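Local coordinates for protein beta-phenylalanine aminotransferase (Variovorax paradoxus, PDB 4AO9) that probably catalyses the pyridoxal-5'-phosphate-dependent transfer of the amino group of beta-phenylalanine to a keto acid acceptor, as a class-III aminotransferase, at residues Glu95-Val100 / Thr264-Pro269; Gly99-Ser104 / Gly286-Gly291; Ala133-Glu138 / Ala330-Leu335; Val262-Ser265 / Gly271-Asn274; Lys337-Glu342 / Leu423-Thr428. All coordinates share one frame; numbering follows the deposited sequence.

Contact 1: Glu95-Val100 / Thr264-Pro269; sequences EYTAGV and TSRLAP
Thr-97 and Arg-266 bring two irregular loops together, their CA atoms 8.6 Å apart, so a long side chain has to span the gap. On the 264-269 side a short 3-10 segment carries Arg-266; on the other, residues 95-100 curl round a backbone bond from Ala-98 N to Glu-95 O and present the carbonyl of Thr-97. Arg-266 NH1 donates to Thr-97 O at 3.0 Å with an N-H...O angle of 149°. The oxygen lies practically in the guanidinium plane. A bend at chi3 (-83°) turns the head toward that carbonyl, after CD has run past Thr-97 CB at 3.8 Å. Val-100 CG2 lies over one face of the guanidinium, offset toward its rim, and meets NH1 at 3.6 Å, with Thr-97 CG2 over the opposite face. NH2 goes on to Leu-423 O and Ser-376 OG, so three oxygens accept from the buried guanidinium, probably satisfying its charge. A methionine in its place would probably leave the buried carbonyls of Thr-97 and Leu-423 without this donor. Thr-97 OG1 is turned to Tyr-96 O. The nearest atoms of the Thr-97 side chain and the cofactor are about 6 Å apart, and these buried loops flank the pyridoxal phosphate site of a class-III aminotransferase.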
# COMPACT_ATOMS: atom_id res chain seq x y z
N GLU A 95 -9.05 -14.14 5.45
CA GLU A 95 -8.14 -13.02 5.24
C GLU A 95 -8.55 -11.77 6.02
O GLU A 95 -8.49 -10.65 5.51
CB GLU A 95 -7.94 -12.75 3.74
CG GLU A 95 -6.61 -12.05 3.40
CD GLU A 95 -5.40 -12.88 3.77
OE1 GLU A 95 -4.94 -12.80 4.92
OE2 GLU A 95 -4.89 -13.61 2.90
N TYR A 96 -8.98 -11.99 7.26
CA TYR A 96 -9.30 -10.89 8.17
C TYR A 96 -10.32 -9.94 7.54
O TYR A 96 -10.22 -8.73 7.66
CB TYR A 96 -8.01 -10.17 8.64
CG TYR A 96 -7.28 -11.01 9.67
CD1 TYR A 96 -6.46 -12.08 9.29
CD2 TYR A 96 -7.47 -10.78 11.03
CE1 TYR A 96 -5.83 -12.89 10.25
CE2 TYR A 96 -6.84 -11.57 11.99
CZ TYR A 96 -6.03 -12.62 11.59
OH TYR A 96 -5.43 -13.40 12.54
N THR A 97 -11.32 -10.56 6.89
CA THR A 97 -12.46 -9.93 6.20
C THR A 97 -12.24 -9.59 4.73
O THR A 97 -13.21 -9.34 4.01
CB THR A 97 -13.09 -8.69 6.92
OG1 THR A 97 -12.30 -7.52 6.65
CG2 THR A 97 -13.24 -8.89 8.42
N ALA A 98 -10.99 -9.58 4.26
CA ALA A 98 -10.74 -9.31 2.84
C ALA A 98 -11.25 -10.43 1.94
O ALA A 98 -11.65 -10.19 0.80
CB ALA A 98 -9.24 -9.05 2.59
N GLY A 99 -11.25 -11.66 2.47
CA GLY A 99 -11.53 -12.87 1.68
C GLY A 99 -13.00 -13.28 1.65
O GLY A 99 -13.32 -14.46 1.70
N VAL A 100 -13.90 -12.31 1.51
CA VAL A 100 -15.33 -12.59 1.57
C VAL A 100 -15.80 -13.50 0.44
O VAL A 100 -16.85 -14.15 0.55
CB VAL A 100 -16.17 -11.27 1.65
CG1 VAL A 100 -16.29 -10.58 0.28
CG2 VAL A 100 -17.56 -11.55 2.25
N THR A 264 -16.07 -2.27 8.47
CA THR A 264 -17.52 -2.17 8.69
C THR A 264 -18.37 -1.96 7.43
O THR A 264 -19.61 -2.08 7.48
CB THR A 264 -17.90 -1.10 9.74
OG1 THR A 264 -17.52 0.19 9.28
CG2 THR A 264 -17.21 -1.38 11.08
N SER A 265 -17.74 -1.64 6.30
CA SER A 265 -18.53 -1.42 5.08
C SER A 265 -19.25 -2.69 4.64
O SER A 265 -20.26 -2.61 3.96
CB SER A 265 -17.67 -0.90 3.94
OG SER A 265 -16.86 -1.95 3.44
N ARG A 266 -18.74 -3.85 5.04
CA ARG A 266 -19.39 -5.12 4.67
C ARG A 266 -20.58 -5.51 5.52
O ARG A 266 -21.26 -6.50 5.20
CB ARG A 266 -18.41 -6.30 4.61
CG ARG A 266 -17.45 -6.44 5.77
CD ARG A 266 -16.52 -7.64 5.53
NE ARG A 266 -17.24 -8.81 5.96
CZ ARG A 266 -16.90 -10.09 5.81
NH1 ARG A 266 -15.77 -10.48 5.20
NH2 ARG A 266 -17.73 -11.00 6.29
N LEU A 267 -20.85 -4.76 6.59
CA LEU A 267 -21.77 -5.22 7.63
C LEU A 267 -23.25 -5.02 7.35
O LEU A 267 -24.10 -5.49 8.11
CB LEU A 267 -21.41 -4.58 8.98
CG LEU A 267 -20.13 -5.09 9.61
CD1 LEU A 267 -19.83 -4.24 10.85
CD2 LEU A 267 -20.23 -6.59 9.95
N ALA A 268 -23.56 -4.30 6.28
CA ALA A 268 -24.93 -4.05 5.88
C ALA A 268 -24.88 -3.75 4.40
O ALA A 268 -23.80 -3.50 3.87
CB ALA A 268 -25.52 -2.87 6.67
N PRO A 269 -26.04 -3.77 3.71
CA PRO A 269 -26.06 -3.55 2.26
C PRO A 269 -25.30 -2.29 1.81
O PRO A 269 -24.65 -2.30 0.76
CB PRO A 269 -27.56 -3.44 1.95
CG PRO A 269 -28.17 -4.36 2.96
CD PRO A 269 -27.39 -4.11 4.22

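Contact 2: Gly99-Ser104 / Gly286-Gly291; sequences GVYGHS and GKYIGG. With PLP (pyridoxal-5'-phosphate), chain C.
The carbonyl oxygen of Tyr-288 is gripped from opposite faces of its plane, by Tyr-101 OH across the contact and by Gly-291 N from its own turn. Tyr-101 OH donates at 3.0 Å from above the carbonyl plane, while the oxygen itself lies at the edge of the phenol ring. The two tyrosine side chains cross at about a right angle, and Tyr-101 OH comes to 3.8 Å from Tyr-288 CD2. Val-100 CG1 serves both tyrosines: it sits over the centre of one face of Tyr-101 and touches Tyr-288 CB at 3.7 Å. Tyr-101 CE2 approaches Gly-291 CA to 3.5 Å, a glycine with positive phi that brings backbone alone to the ring. One residue before Tyr-288, the Lys-287 side chain leads away to the cofactor, its NZ covalently bound to C4A of PLP, consistent with the internal aldimine of the resting enzyme. A bend at chi4 (97°) swings NZ to this carbon, from where it makes a weak hydrogen bond to PLP O3 at 2.6 Å. The 286-291 loop leaves strand 282-286 and leads to strand 296-300; residues 99-104 precede helix 106-117, and Leu-335 of helix 325-337 packs on both tyrosines.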
# COMPACT_ATOMS: atom_id res chain seq x y z
N GLY A 99 -11.25 -11.66 2.47
CA GLY A 99 -11.53 -12.87 1.68
C GLY A 99 -13.00 -13.28 1.65
O GLY A 99 -13.32 -14.46 1.70
N VAL A 100 -13.90 -12.31 1.51
CA VAL A 100 -15.33 -12.59 1.57
C VAL A 100 -15.80 -13.50 0.44
O VAL A 100 -16.85 -14.15 0.55
CB VAL A 100 -16.17 -11.27 1.65
CG1 VAL A 100 -16.29 -10.58 0.28
CG2 VAL A 100 -17.56 -11.55 2.25
N TYR A 101 -15.03 -13.56 -0.64
CA TYR A 101 -15.40 -14.36 -1.82
C TYR A 101 -14.91 -15.79 -1.73
O TYR A 101 -15.16 -16.60 -2.63
CB TYR A 101 -14.85 -13.71 -3.10
CG TYR A 101 -15.12 -12.22 -3.16
CD1 TYR A 101 -16.36 -11.74 -3.56
CD2 TYR A 101 -14.14 -11.30 -2.79
CE1 TYR A 101 -16.61 -10.37 -3.60
CE2 TYR A 101 -14.39 -9.93 -2.83
CZ TYR A 101 -15.62 -9.48 -3.24
OH TYR A 101 -15.86 -8.13 -3.27
N GLY A 102 -14.20 -16.11 -0.65
CA GLY A 102 -13.50 -17.39 -0.56
C GLY A 102 -12.20 -17.37 -1.36
O GLY A 102 -11.77 -16.32 -1.87
N HIS A 103 -11.60 -18.54 -1.50
CA HIS A 103 -10.22 -18.62 -2.01
C HIS A 103 -10.08 -18.86 -3.50
O HIS A 103 -8.97 -18.81 -4.02
CB HIS A 103 -9.45 -19.66 -1.20
CG HIS A 103 -9.47 -19.36 0.27
ND1 HIS A 103 -8.79 -18.30 0.81
CD2 HIS A 103 -10.18 -19.92 1.28
CE1 HIS A 103 -9.04 -18.24 2.11
NE2 HIS A 103 -9.88 -19.21 2.42
N SER A 104 -11.19 -19.10 -4.19
CA SER A 104 -11.13 -19.54 -5.59
C SER A 104 -12.34 -19.16 -6.43
O SER A 104 -12.70 -19.88 -7.35
CB SER A 104 -10.94 -21.07 -5.65
OG SER A 104 -12.02 -21.73 -5.01
N GLY A 286 -11.53 -0.60 2.32
CA GLY A 286 -10.43 -1.48 1.99
C GLY A 286 -10.86 -2.92 1.99
O GLY A 286 -12.04 -3.25 1.77
N LYS A 287 -9.88 -3.78 2.25
CA LYS A 287 -10.07 -5.25 2.33
C LYS A 287 -10.88 -5.78 1.10
O LYS A 287 -10.39 -5.71 -0.03
CB LYS A 287 -10.54 -5.64 3.74
CG LYS A 287 -9.29 -5.47 4.66
CD LYS A 287 -9.45 -6.18 5.99
CE LYS A 287 -8.25 -6.03 6.94
NZ LYS A 287 -8.50 -4.94 7.91
N TYR A 288 -12.10 -6.27 1.30
CA TYR A 288 -12.80 -7.00 0.23
C TYR A 288 -13.22 -6.18 -1.00
O TYR A 288 -13.56 -6.75 -2.04
CB TYR A 288 -14.06 -7.66 0.80
CG TYR A 288 -15.15 -6.63 1.06
CD1 TYR A 288 -15.13 -5.85 2.22
CD2 TYR A 288 -16.17 -6.40 0.13
CE1 TYR A 288 -16.09 -4.88 2.44
CE2 TYR A 288 -17.14 -5.43 0.35
CZ TYR A 288 -17.09 -4.68 1.51
OH TYR A 288 -18.03 -3.71 1.72
N ILE A 289 -13.23 -4.86 -0.88
CA ILE A 289 -13.71 -4.02 -1.97
C ILE A 289 -12.87 -4.18 -3.25
O ILE A 289 -13.39 -4.00 -4.35
CB ILE A 289 -13.87 -2.53 -1.53
CG1 ILE A 289 -14.90 -2.39 -0.39
CG2 ILE A 289 -14.25 -1.64 -2.70
CD1 ILE A 289 -16.35 -2.28 -0.84
N GLY A 290 -11.60 -4.56 -3.11
CA GLY A 290 -10.74 -4.83 -4.26
C GLY A 290 -10.80 -6.24 -4.81
O GLY A 290 -9.91 -6.66 -5.54
N GLY A 291 -11.85 -6.98 -4.45
CA GLY A 291 -12.07 -8.33 -4.98
C GLY A 291 -11.08 -9.37 -4.50
O GLY A 291 -10.96 -10.45 -5.09
N1 PLP C . -8.67 -0.05 9.27
C2 PLP C . -9.38 -1.12 9.64
C2A PLP C . -10.63 -0.86 10.49
C3 PLP C . -8.99 -2.40 9.24
O3 PLP C . -9.69 -3.37 9.59
C4 PLP C . -7.85 -2.61 8.45
C4A PLP C . -7.39 -3.99 7.97
C5 PLP C . -7.11 -1.44 8.12
C6 PLP C . -7.55 -0.19 8.55
C5A PLP C . -5.82 -1.52 7.28
O4P PLP C . -5.95 -1.96 5.99
P PLP C . -4.64 -2.57 5.29
O1P PLP C . -4.25 -3.88 6.09
O2P PLP C . -3.47 -1.53 5.39
O3P PLP C . -5.02 -2.80 3.87

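Contact 3: Ala133-Glu138 / Ala330-Leu335; sequences ARLICE and AGYAGL
Leu-135 of helix 129-139 reaches across to Tyr-332 and Leu-335 of helix 325-337, an apolar helix-helix contact in this fold type I aminotransferase. Within 133-138 and 330-335 the CA atoms of Leu-135 and Tyr-332 lie nearest, 7.5 Å apart. From CB, which points at the facing helix, the leucine chain runs with CG anti to the backbone N (chi1 -169°), and its touching is done by one branch, CD2. That methyl fits between two residues one helical turn apart. On one side it meets Leu-335 CB at 3.7 Å, with Leu-335 CD1 farther off at 4.2 Å. On the other it comes to Tyr-332 CD1 at 3.8 Å and CE1 at 4.1 Å. The leucine and tyrosine side chains cross at about a right angle, and the methyl meets the ring obliquely at these two atoms. Tyr-332 also forms a cation-pi pair with Arg-131, and Leu-335 extends the apolar seam to Leu-132 within the chain. Neighbouring Ile-136 packs on Leu-146 and Phe-148 of strand 145-149, joining the helix to an edge strand of the seven-stranded sheet. On the flank of helix 129-139, Arg-134 and Cys-137 pack against Tyr-54 of the second subunit. Arg-134 also forms a salt bridge with Glu-138 one turn on: Arg-134 NE donates to Glu-138 OE2 at 2.9 Å in a nearly straight bond (175°), with OE2 in the guanidinium plane while NE meets OE2 from above the carboxylate plane.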
# COMPACT_ATOMS: atom_id res chain seq x y z
N ALA A 133 -15.06 3.14 -9.33
CA ALA A 133 -15.33 4.36 -8.57
C ALA A 133 -16.81 4.68 -8.53
O ALA A 133 -17.36 4.96 -7.45
CB ALA A 133 -14.54 5.54 -9.12
N ARG A 134 -17.47 4.62 -9.69
CA ARG A 134 -18.91 4.87 -9.76
C ARG A 134 -19.70 3.87 -8.91
O ARG A 134 -20.61 4.26 -8.17
CB ARG A 134 -19.38 4.84 -11.22
CG ARG A 134 -20.90 4.87 -11.37
CD ARG A 134 -21.31 5.04 -12.81
NE ARG A 134 -22.76 5.18 -12.88
CZ ARG A 134 -23.44 5.57 -13.96
NH1 ARG A 134 -22.80 5.88 -15.09
NH2 ARG A 134 -24.76 5.67 -13.90
N LEU A 135 -19.36 2.59 -9.02
CA LEU A 135 -20.03 1.55 -8.25
C LEU A 135 -19.93 1.83 -6.75
O LEU A 135 -20.92 1.73 -6.03
CB LEU A 135 -19.42 0.18 -8.57
CG LEU A 135 -20.21 -1.02 -8.03
CD1 LEU A 135 -21.55 -1.18 -8.76
CD2 LEU A 135 -19.40 -2.27 -8.20
N ILE A 136 -18.74 2.22 -6.30
CA ILE A 136 -18.55 2.46 -4.87
C ILE A 136 -19.34 3.68 -4.40
O ILE A 136 -19.98 3.63 -3.34
CB ILE A 136 -17.05 2.58 -4.53
CG1 ILE A 136 -16.36 1.23 -4.72
CG2 ILE A 136 -16.88 3.10 -3.11
CD1 ILE A 136 -14.82 1.33 -4.74
N CYS A 137 -19.31 4.76 -5.18
CA CYS A 137 -20.05 5.97 -4.83
C CYS A 137 -21.55 5.70 -4.78
O CYS A 137 -22.26 6.29 -3.97
CB CYS A 137 -19.75 7.10 -5.82
SG CYS A 137 -18.04 7.73 -5.70
N GLU A 138 -22.03 4.82 -5.66
CA GLU A 138 -23.46 4.46 -5.67
C GLU A 138 -23.83 3.60 -4.47
O GLU A 138 -24.93 3.74 -3.92
CB GLU A 138 -23.83 3.76 -6.97
CG GLU A 138 -23.87 4.70 -8.15
CD GLU A 138 -24.04 3.99 -9.50
OE1 GLU A 138 -23.91 2.74 -9.57
OE2 GLU A 138 -24.28 4.71 -10.49
N ALA A 330 -11.10 -6.90 -10.54
CA ALA A 330 -11.51 -7.86 -9.50
C ALA A 330 -12.54 -7.23 -8.57
O ALA A 330 -13.54 -7.87 -8.21
CB ALA A 330 -10.31 -8.34 -8.70
N GLY A 331 -12.31 -5.98 -8.19
CA GLY A 331 -13.24 -5.29 -7.31
C GLY A 331 -14.62 -5.18 -7.92
O GLY A 331 -15.62 -5.48 -7.27
N TYR A 332 -14.68 -4.75 -9.18
CA TYR A 332 -15.96 -4.58 -9.84
C TYR A 332 -16.69 -5.92 -10.01
O TYR A 332 -17.90 -6.00 -9.74
CB TYR A 332 -15.77 -3.89 -11.19
CG TYR A 332 -17.07 -3.55 -11.88
CD1 TYR A 332 -17.72 -2.35 -11.62
CD2 TYR A 332 -17.65 -4.44 -12.79
CE1 TYR A 332 -18.91 -2.03 -12.24
CE2 TYR A 332 -18.85 -4.13 -13.41
CZ TYR A 332 -19.47 -2.93 -13.13
OH TYR A 332 -20.66 -2.61 -13.76
N ALA A 333 -15.97 -6.95 -10.43
CA ALA A 333 -16.56 -8.28 -10.57
C ALA A 333 -17.11 -8.79 -9.24
O ALA A 333 -18.22 -9.31 -9.18
CB ALA A 333 -15.55 -9.24 -11.14
N GLY A 334 -16.33 -8.64 -8.17
CA GLY A 334 -16.75 -9.14 -6.87
C GLY A 334 -18.00 -8.46 -6.35
O GLY A 334 -18.94 -9.13 -5.90
N LEU A 335 -18.04 -7.14 -6.44
CA LEU A 335 -19.16 -6.39 -5.90
C LEU A 335 -20.44 -6.53 -6.71
O LEU A 335 -21.54 -6.48 -6.13
CB LEU A 335 -18.79 -4.91 -5.72
CG LEU A 335 -17.66 -4.65 -4.71
CD1 LEU A 335 -17.25 -3.19 -4.75
CD2 LEU A 335 -18.05 -5.07 -3.30

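Contact 4: Val262-Ser265 / Gly271-Asn274; sequences VMTS and GLAN. With PLP (pyridoxal-5'-phosphate), chain C.
The pyridine ring of PLP has Val-262 spread along one face, while Thr-264, two residues on, meets Leu-272 at the start of the next helix. Val-262 CG1, anti to the backbone N (chi1 168°), lies 3.5 Å from PLP C4, and Val-262 CG2 reaches the other end of the ring at 3.9 Å from PLP N1. Both branches thus press on the ring without any polar bond. Tyr-179, another pocket residue, probably covers the opposite face, as an aromatic residue does in this family. Near the phenolic oxygen, Met-263 brings CE to 3.4 Å from PLP O3. With an alanine here instead of Val-262, the methyl contacts over C4 and N1 disappear, and the pyridine ring is likely to be freer to tilt. Beyond the cofactor, the backbone of Leu-272 closes the 264-272 loop: its N donates to Thr-264 O at 3.2 Å, from well above the carbonyl plane. Thr-264 CB packs on Leu-272 CB at 3.8 Å, the two side chains crossing obliquely, while Thr-264 OG1 is held by Glu-261. Gly-271, the N-cap of helix 272-276, lays its CA 3.3 Å from Ser-265 O in a CA-H...O contact. A CB there would crowd Ser-265 CA and jam against the preceding carbonyl. Val-262 N is bonded to Asp-260 OD1, a pocket residue whose family counterpart pairs with the pyridine nitrogen. The same loop therefore supplies an apolar lid for the ring and a second-shell hold on Asp-260, consistent with holding the ring in place and keeping Asp-260 set to polarise it.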
# COMPACT_ATOMS: atom_id res chain seq x y z
N VAL A 262 -13.16 0.37 6.67
CA VAL A 262 -12.38 -0.68 5.99
C VAL A 262 -12.96 -2.06 6.29
O VAL A 262 -13.06 -2.90 5.40
CB VAL A 262 -10.87 -0.59 6.34
CG1 VAL A 262 -10.11 -1.84 5.86
CG2 VAL A 262 -10.26 0.68 5.75
N MET A 263 -13.34 -2.28 7.54
CA MET A 263 -14.03 -3.52 7.91
C MET A 263 -15.56 -3.35 7.89
O MET A 263 -16.28 -4.19 7.34
CB MET A 263 -13.56 -3.97 9.29
CG MET A 263 -13.75 -5.42 9.54
SD MET A 263 -12.83 -5.88 11.01
CE MET A 263 -11.21 -6.29 10.37
N THR A 264 -16.07 -2.27 8.47
CA THR A 264 -17.52 -2.17 8.69
C THR A 264 -18.37 -1.96 7.43
O THR A 264 -19.61 -2.08 7.48
CB THR A 264 -17.90 -1.10 9.74
OG1 THR A 264 -17.52 0.19 9.28
CG2 THR A 264 -17.21 -1.38 11.08
N SER A 265 -17.74 -1.64 6.30
CA SER A 265 -18.53 -1.42 5.08
C SER A 265 -19.25 -2.69 4.64
O SER A 265 -20.26 -2.61 3.96
CB SER A 265 -17.67 -0.90 3.94
OG SER A 265 -16.86 -1.95 3.44
N GLY A 271 -23.20 -0.56 4.16
CA GLY A 271 -22.23 -0.32 5.23
C GLY A 271 -22.87 0.07 6.55
O GLY A 271 -24.04 0.46 6.61
N LEU A 272 -22.08 -0.02 7.61
CA LEU A 272 -22.59 0.21 8.96
C LEU A 272 -23.03 1.65 9.22
O LEU A 272 -24.09 1.87 9.79
CB LEU A 272 -21.58 -0.26 10.00
CG LEU A 272 -22.09 -0.30 11.45
CD1 LEU A 272 -23.36 -1.12 11.59
CD2 LEU A 272 -21.01 -0.82 12.38
N ALA A 273 -22.25 2.64 8.79
CA ALA A 273 -22.61 4.04 9.06
C ALA A 273 -23.97 4.39 8.48
O ALA A 273 -24.78 5.04 9.15
CB ALA A 273 -21.53 4.99 8.55
N ASN A 274 -24.25 3.91 7.26
CA ASN A 274 -25.57 4.12 6.66
C ASN A 274 -26.70 3.45 7.42
O ASN A 274 -27.79 4.02 7.57
CB ASN A 274 -25.59 3.72 5.18
CG ASN A 274 -24.93 4.75 4.31
OD1 ASN A 274 -25.06 5.95 4.55
ND2 ASN A 274 -24.18 4.30 3.30
N1 PLP C . -8.67 -0.05 9.27
C2 PLP C . -9.38 -1.12 9.64
C2A PLP C . -10.63 -0.86 10.49
C3 PLP C . -8.99 -2.40 9.24
O3 PLP C . -9.69 -3.37 9.59
C4 PLP C . -7.85 -2.61 8.45
C4A PLP C . -7.39 -3.99 7.97
C5 PLP C . -7.11 -1.44 8.12
C6 PLP C . -7.55 -0.19 8.55
C5A PLP C . -5.82 -1.52 7.28
O4P PLP C . -5.95 -1.96 5.99
P PLP C . -4.64 -2.57 5.29
O1P PLP C . -4.25 -3.88 6.09
O2P PLP C . -3.47 -1.53 5.39
O3P PLP C . -5.02 -2.80 3.87

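Contact 5: Lys337-Glu342 / Leu423-Thr428; sequences KLFTPE and LSLPLT
Leu-425 puts its two methyls against neighbouring residues of the 337-342 bend. Leu-425 CD1 lies 4.0 Å from Leu-338 CB and also touches the Leu-338 carbonyl oxygen at 3.8 Å. Leu-425 CD2 meets the edge of the Phe-339 ring near its plane, 4.1 Å from Phe-339 CD1. A chi1 of -63° carries CG to the partner loop, and chi2 (168°) divides the methyls between Leu-338 and Phe-339. The next shell fixes both backbones. Phe-339 is the centre of an inverse gamma turn, closed by a weak bond from Thr-340 N to Leu-338 O, while Leu-425 sits in a type I turn held by Leu-427 N to Ser-424 O at 3.2 Å. The Phe-339 ring also stacks edge-to-face with Tyr-288, and Phe-339 O accepts from Arg-139 NH1. A backbone hydrogen bond links Leu-425 to Val-100. Farther out, each turn runs into a helix with a threonine at its N-cap. Thr-340 OG1 caps Ala-343 N in helix 341-365; Thr-428 caps helix 429-445, and its own N is bonded to Asp-431 OD2, as in a capping box. The contact thus joins the bend between helices 325-337 and 341-365 to the loop between strand 420-422 and the C-terminal helix 429-445.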
# COMPACT_ATOMS: atom_id res chain seq x y z
N LYS A 337 -21.13 -9.25 -8.95
CA LYS A 337 -21.51 -10.65 -9.20
C LYS A 337 -21.69 -11.49 -7.93
O LYS A 337 -22.44 -12.47 -7.94
CB LYS A 337 -20.53 -11.35 -10.14
CG LYS A 337 -20.45 -10.72 -11.53
CD LYS A 337 -19.44 -11.44 -12.41
CE LYS A 337 -19.34 -10.78 -13.79
NZ LYS A 337 -18.49 -11.58 -14.71
N LEU A 338 -21.00 -11.11 -6.86
CA LEU A 338 -20.95 -11.95 -5.67
C LEU A 338 -21.37 -11.23 -4.39
O LEU A 338 -22.39 -11.57 -3.81
CB LEU A 338 -19.55 -12.56 -5.50
CG LEU A 338 -19.10 -13.52 -6.59
CD1 LEU A 338 -17.65 -13.90 -6.41
CD2 LEU A 338 -20.01 -14.75 -6.59
N PHE A 339 -20.59 -10.25 -3.96
CA PHE A 339 -20.89 -9.57 -2.72
C PHE A 339 -21.66 -8.29 -2.98
O PHE A 339 -21.16 -7.17 -2.76
CB PHE A 339 -19.63 -9.30 -1.90
CG PHE A 339 -19.91 -8.98 -0.45
CD1 PHE A 339 -20.52 -9.92 0.38
CD2 PHE A 339 -19.55 -7.75 0.09
CE1 PHE A 339 -20.78 -9.63 1.72
CE2 PHE A 339 -19.80 -7.45 1.43
CZ PHE A 339 -20.42 -8.40 2.25
N THR A 340 -22.88 -8.47 -3.47
CA THR A 340 -23.80 -7.38 -3.75
C THR A 340 -24.34 -6.82 -2.44
O THR A 340 -24.12 -7.42 -1.38
CB THR A 340 -24.99 -7.92 -4.56
OG1 THR A 340 -25.60 -8.99 -3.81
CG2 THR A 340 -24.51 -8.46 -5.91
N PRO A 341 -25.02 -5.66 -2.48
CA PRO A 341 -25.64 -5.18 -1.24
C PRO A 341 -26.58 -6.22 -0.64
O PRO A 341 -26.59 -6.42 0.58
CB PRO A 341 -26.40 -3.94 -1.71
CG PRO A 341 -25.56 -3.42 -2.85
CD PRO A 341 -25.12 -4.66 -3.57
N GLU A 342 -27.34 -6.91 -1.49
CA GLU A 342 -28.24 -7.96 -1.04
C GLU A 342 -27.50 -9.11 -0.33
O GLU A 342 -27.93 -9.58 0.72
CB GLU A 342 -29.07 -8.49 -2.21
CG GLU A 342 -30.09 -7.49 -2.77
CD GLU A 342 -29.50 -6.34 -3.61
OE1 GLU A 342 -28.34 -6.42 -4.09
OE2 GLU A 342 -30.23 -5.34 -3.80
N LEU A 423 -17.29 -14.62 8.56
CA LEU A 423 -18.01 -15.40 7.56
C LEU A 423 -17.62 -14.95 6.15
O LEU A 423 -17.34 -13.76 5.91
CB LEU A 423 -19.53 -15.29 7.76
CG LEU A 423 -20.21 -16.28 8.73
CD1 LEU A 423 -19.33 -16.84 9.87
CD2 LEU A 423 -21.52 -15.72 9.24
N SER A 424 -17.55 -15.92 5.25
CA SER A 424 -17.37 -15.66 3.83
C SER A 424 -18.49 -16.34 3.05
O SER A 424 -19.17 -17.23 3.58
CB SER A 424 -15.99 -16.14 3.37
OG SER A 424 -15.81 -17.52 3.67
N LEU A 425 -18.67 -15.94 1.79
CA LEU A 425 -19.81 -16.43 1.01
C LEU A 425 -19.90 -17.95 0.80
O LEU A 425 -21.01 -18.48 0.82
CB LEU A 425 -19.91 -15.71 -0.34
CG LEU A 425 -20.16 -14.21 -0.30
CD1 LEU A 425 -19.93 -13.60 -1.67
CD2 LEU A 425 -21.57 -13.88 0.21
N PRO A 426 -18.76 -18.66 0.60
CA PRO A 426 -18.90 -20.11 0.36
C PRO A 426 -19.21 -20.95 1.59
O PRO A 426 -19.53 -22.13 1.44
CB PRO A 426 -17.55 -20.52 -0.24
CG PRO A 426 -16.88 -19.25 -0.63
CD PRO A 426 -17.40 -18.19 0.29
N LEU A 427 -19.12 -20.38 2.79
CA LEU A 427 -19.41 -21.15 4.00
C LEU A 427 -20.84 -21.65 3.99
O LEU A 427 -21.78 -20.87 3.80
CB LEU A 427 -19.21 -20.32 5.26
CG LEU A 427 -17.81 -20.16 5.82
CD1 LEU A 427 -17.92 -19.25 7.02
CD2 LEU A 427 -17.18 -21.49 6.22
N THR A 428 -21.00 -22.95 4.23
CA THR A 428 -22.32 -23.56 4.24
C THR A 428 -22.92 -23.52 5.64
O THR A 428 -22.21 -23.30 6.63
CB THR A 428 -22.25 -25.02 3.76
OG1 THR A 428 -21.47 -25.79 4.68
CG2 THR A 428 -21.62 -25.09 2.36

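Contacts 2 and 4 touch the cofactor, and contact 1 lies behind them: contact 2 supplies the covalent lysine and contact 4 covers a ring face. Contacts 1 and 2 share Gly-99 and Val-100, and Ser-265 OG to Tyr-288 OH, 2.7 Å apart, joins them across loops. The centres of contacts 1 and 4 are 8 Å apart, with Thr-97 CG2 on Met-263 CG. Contact 5, whose Phe-339 side chain is about 14 Å from PLP, is tied to this core through Arg-266 NH2 to Leu-423 O (2.8 Å). Contact 3 lies outermost, about 19 Å from the chain centre, but reaches contact 2 through Ile-136 on Ile-289 and contact 5 through Gly-334 O and Phe-339 N.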